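Fimbriae-associated protein FAP1 (Streptococcus parasanguinis, PDB 2X12) forms serine-rich fimbriae of the cell wall that probably mediate bacterial adhesion and biofilm formation. Local coordinates at residues T210-Y218 with L296-D304. Sequence-based numbering, arbitrary orientation.
Sequences TLKTYTGIY and LSDPHFYED
P299 lies over one face of the Y214 ring, its CB 3.6 Å from the ring centroid and 13° off the ring normal, a CH-pi contact in which the compact, aliphatic pyrrolidine packs its CB and CG against the broad phenol ring. Y214 has CG anti to its own carbonyl carbon (chi1 -81°), which lays the ring beneath the proline, while S297 O meets its edge in the ring plane, 3.6 Å from CE1. A second CH-pi contact forms at Y218, where D304 CA stands 3.5 Å from the ring centroid, almost on the normal; here the aspartate lays its CA, with CB alongside, over the ring, and its carboxylate turns to S306, N249, S251 and N324.

The two tyrosines Y218 and Y302 make a T-shaped pair: the edge of Y218 points at the face of Y302, with centroids 5.4 Å apart and planes at 86°. The hydroxyl of Y302 reaches on to G253 O, so this ring is held by a polar bond as well as by packing.

Apolar contacts complete the contact. F301 sets the edge of its ring against G216, CZ lying 3.9 Å from G216 CA; glycine, having no side chain, lets the ring edge come up to the backbone itself. At the end away from Y218, the branched leucines L211 and L296 meet, CD1 of L211 3.9 Å from CB of L296.

D298 OD1 accepts from H300 N in an Asx turn, shaping the chain around P299. After strand 287-295, which pairs antiparallel with 212-220, the loop folds back over the sheet face to which Y214 and Y218 point, packing through its proline and aromatic residues in the all-beta domain of this fimbrial protein.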
loop_
_atom_site.group_PDB
_atom_site.type_symbol
_atom_site.label_atom_id
_atom_site.label_comp_id
_atom_site.label_asym_id
_atom_site.label_seq_id
_atom_site.Cartn_x
_atom_site.Cartn_y
_atom_site.Cartn_z
ATOM N N THR A 210 -12.532 16.467 14.456
ATOM C CA THR A 210 -13.332 17.402 13.651
ATOM C C THR A 210 -12.853 17.498 12.217
ATOM O O THR A 210 -13.427 18.208 11.419
ATOM C CB THR A 210 -13.357 18.832 14.253
ATOM O OG1 THR A 210 -12.040 19.384 14.287
ATOM C CG2 THR A 210 -13.910 18.811 15.652
ATOM N N LEU A 211 -11.792 16.785 11.879
ATOM C CA LEU A 211 -11.173 16.990 10.589
ATOM C C LEU A 211 -11.811 16.179 9.513
ATOM O O LEU A 211 -12.453 15.183 9.787
ATOM C CB LEU A 211 -9.708 16.623 10.651
ATOM C CG LEU A 211 -8.852 17.558 11.469
ATOM C CD1 LEU A 211 -7.398 17.032 11.415
ATOM C CD2 LEU A 211 -8.994 18.980 10.943
ATOM N N LYS A 212 -11.591 16.596 8.275
ATOM C CA LYS A 212 -12.155 15.924 7.136
ATOM C C LYS A 212 -11.031 15.286 6.387
ATOM O O LYS A 212 -10.426 15.897 5.518
ATOM C CB LYS A 212 -12.952 16.903 6.304
ATOM C CG LYS A 212 -14.421 16.915 6.759
ATOM C CD LYS A 212 -15.260 18.230 6.395
ATOM C CE LYS A 212 -16.795 18.111 6.881
ATOM N NZ LYS A 212 -17.322 19.249 7.771
ATOM N N THR A 213 -10.764 14.043 6.737
ATOM C CA THR A 213 -9.595 13.357 6.254
ATOM C C THR A 213 -9.773 12.672 4.917
ATOM O O THR A 213 -10.878 12.261 4.543
ATOM C CB THR A 213 -9.124 12.303 7.269
ATOM O OG1 THR A 213 -10.067 11.233 7.332
ATOM C CG2 THR A 213 -9.020 12.954 8.640
ATOM N N TYR A 214 -8.653 12.566 4.211
ATOM C CA TYR A 214 -8.577 11.838 2.975
ATOM C C TYR A 214 -7.664 10.630 3.129
ATOM O O TYR A 214 -6.628 10.715 3.795
ATOM C CB TYR A 214 -7.997 12.709 1.890
ATOM C CG TYR A 214 -8.974 13.638 1.275
ATOM C CD1 TYR A 214 -9.000 14.944 1.644
ATOM C CD2 TYR A 214 -9.857 13.223 0.308
ATOM C CE1 TYR A 214 -9.893 15.840 1.088
ATOM C CE2 TYR A 214 -10.770 14.120 -0.274
ATOM C CZ TYR A 214 -10.762 15.443 0.141
ATOM O OH TYR A 214 -11.586 16.422 -0.313
ATOM N N THR A 215 -7.994 9.532 2.468
ATOM C CA THR A 215 -7.099 8.399 2.449
ATOM C C THR A 215 -6.584 8.179 1.038
ATOM O O THR A 215 -7.253 8.539 0.061
ATOM C CB THR A 215 -7.828 7.198 3.008
ATOM O OG1 THR A 215 -8.246 7.524 4.367
ATOM C CG2 THR A 215 -6.957 5.953 2.959
ATOM N N GLY A 216 -5.386 7.638 0.913
ATOM C CA GLY A 216 -4.844 7.403 -0.394
ATOM C C GLY A 216 -3.983 6.173 -0.409
ATOM O O GLY A 216 -3.441 5.798 0.644
ATOM N N ILE A 217 -3.816 5.578 -1.605
ATOM C CA ILE A 217 -2.972 4.397 -1.803
ATOM C C ILE A 217 -2.067 4.694 -2.957
ATOM O O ILE A 217 -2.523 5.045 -4.017
ATOM C CB ILE A 217 -3.844 3.199 -2.107
ATOM C CG1 ILE A 217 -3.033 1.905 -2.184
ATOM C CG2 ILE A 217 -4.630 3.446 -3.358
ATOM C CD1 ILE A 217 -2.331 1.554 -0.905
ATOM N N TYR A 218 -0.771 4.639 -2.734
ATOM C CA TYR A 218 0.171 4.821 -3.833
ATOM C C TYR A 218 0.469 3.426 -4.300
ATOM O O TYR A 218 0.756 2.580 -3.481
ATOM C CB TYR A 218 1.444 5.452 -3.339
ATOM C CG TYR A 218 2.603 5.334 -4.289
ATOM C CD1 TYR A 218 2.858 6.284 -5.251
ATOM C CD2 TYR A 218 3.473 4.280 -4.209
ATOM C CE1 TYR A 218 3.964 6.169 -6.121
ATOM C CE2 TYR A 218 4.553 4.164 -5.049
ATOM C CZ TYR A 218 4.799 5.098 -6.009
ATOM O OH TYR A 218 5.901 4.910 -6.833
ATOM N N LEU A 296 -4.683 15.094 6.534
ATOM C CA LEU A 296 -5.616 15.736 7.412
ATOM C C LEU A 296 -6.530 16.686 6.707
ATOM O O LEU A 296 -7.606 16.927 7.211
ATOM C CB LEU A 296 -4.865 16.472 8.496
ATOM C CG LEU A 296 -3.993 15.463 9.271
ATOM C CD1 LEU A 296 -3.284 16.055 10.482
ATOM C CD2 LEU A 296 -4.814 14.293 9.733
ATOM N N SER A 297 -6.164 17.244 5.557
ATOM C CA SER A 297 -7.139 18.129 4.901
ATOM C C SER A 297 -7.075 18.182 3.413
ATOM O O SER A 297 -8.097 18.396 2.796
ATOM C CB SER A 297 -7.010 19.553 5.410
ATOM O OG SER A 297 -6.252 20.309 4.497
ATOM N N ASP A 298 -5.869 18.017 2.875
ATOM C CA ASP A 298 -5.575 18.242 1.470
ATOM C C ASP A 298 -5.671 16.947 0.674
ATOM O O ASP A 298 -5.003 15.968 1.008
ATOM C CB ASP A 298 -4.138 18.790 1.365
ATOM C CG ASP A 298 -3.811 19.407 -0.027
ATOM O OD1 ASP A 298 -4.587 19.253 -1.005
ATOM O OD2 ASP A 298 -2.758 20.073 -0.142
ATOM N N PRO A 299 -6.450 16.941 -0.420
ATOM C CA PRO A 299 -6.598 15.748 -1.297
ATOM C C PRO A 299 -5.543 15.573 -2.381
ATOM O O PRO A 299 -5.636 14.613 -3.167
ATOM C CB PRO A 299 -7.928 16.003 -1.985
ATOM C CG PRO A 299 -7.991 17.473 -2.104
ATOM C CD PRO A 299 -7.341 18.030 -0.857
ATOM N N HIS A 300 -4.578 16.486 -2.448
ATOM C CA HIS A 300 -3.572 16.434 -3.470
ATOM C C HIS A 300 -2.247 16.044 -2.864
ATOM O O HIS A 300 -1.476 16.880 -2.412
ATOM C CB HIS A 300 -3.452 17.773 -4.149
ATOM C CG HIS A 300 -2.687 17.725 -5.429
ATOM N ND1 HIS A 300 -3.154 17.082 -6.560
ATOM C CD2 HIS A 300 -1.482 18.253 -5.760
ATOM C CE1 HIS A 300 -2.272 17.235 -7.534
ATOM N NE2 HIS A 300 -1.245 17.927 -7.074
ATOM N N PHE A 301 -1.963 14.754 -2.878
ATOM C CA PHE A 301 -0.708 14.295 -2.311
ATOM C C PHE A 301 -0.116 13.096 -3.021
ATOM O O PHE A 301 -0.844 12.339 -3.625
ATOM C CB PHE A 301 -0.892 13.995 -0.832
ATOM C CG PHE A 301 -1.920 12.966 -0.543
ATOM C CD1 PHE A 301 -3.244 13.319 -0.429
ATOM C CD2 PHE A 301 -1.565 11.679 -0.349
ATOM C CE1 PHE A 301 -4.202 12.389 -0.145
ATOM C CE2 PHE A 301 -2.514 10.739 -0.059
ATOM C CZ PHE A 301 -3.840 11.097 0.059
ATOM N N TYR A 302 1.206 12.946 -2.934
ATOM C CA TYR A 302 1.878 11.843 -3.601
ATOM C C TYR A 302 2.897 11.344 -2.627
ATOM O O TYR A 302 3.920 11.965 -2.454
ATOM C CB TYR A 302 2.519 12.327 -4.890
ATOM C CG TYR A 302 3.065 11.283 -5.845
ATOM C CD1 TYR A 302 2.277 10.697 -6.799
ATOM C CD2 TYR A 302 4.388 10.961 -5.857
ATOM C CE1 TYR A 302 2.781 9.772 -7.675
ATOM C CE2 TYR A 302 4.906 10.040 -6.763
ATOM C CZ TYR A 302 4.099 9.456 -7.657
ATOM O OH TYR A 302 4.649 8.576 -8.561
ATOM N N GLU A 303 2.563 10.270 -1.929
ATOM C CA GLU A 303 3.440 9.655 -0.947
ATOM C C GLU A 303 3.779 8.295 -1.504
ATOM O O GLU A 303 3.081 7.299 -1.269
ATOM C CB GLU A 303 2.724 9.570 0.387
ATOM C CG GLU A 303 2.296 10.938 0.920
ATOM C CD GLU A 303 3.484 11.896 1.196
ATOM O OE1 GLU A 303 4.646 11.378 1.276
ATOM O OE2 GLU A 303 3.238 13.145 1.302
ATOM N N ASP A 304 4.787 8.338 -2.380
ATOM C CA ASP A 304 5.552 7.170 -2.822
ATOM C C ASP A 304 6.410 6.960 -1.632
ATOM O O ASP A 304 6.275 7.735 -0.658
ATOM C CB ASP A 304 6.403 7.500 -4.043
ATOM C CG ASP A 304 7.375 8.667 -3.814
ATOM O OD1 ASP A 304 7.567 9.074 -2.655
ATOM O OD2 ASP A 304 7.983 9.175 -4.813
#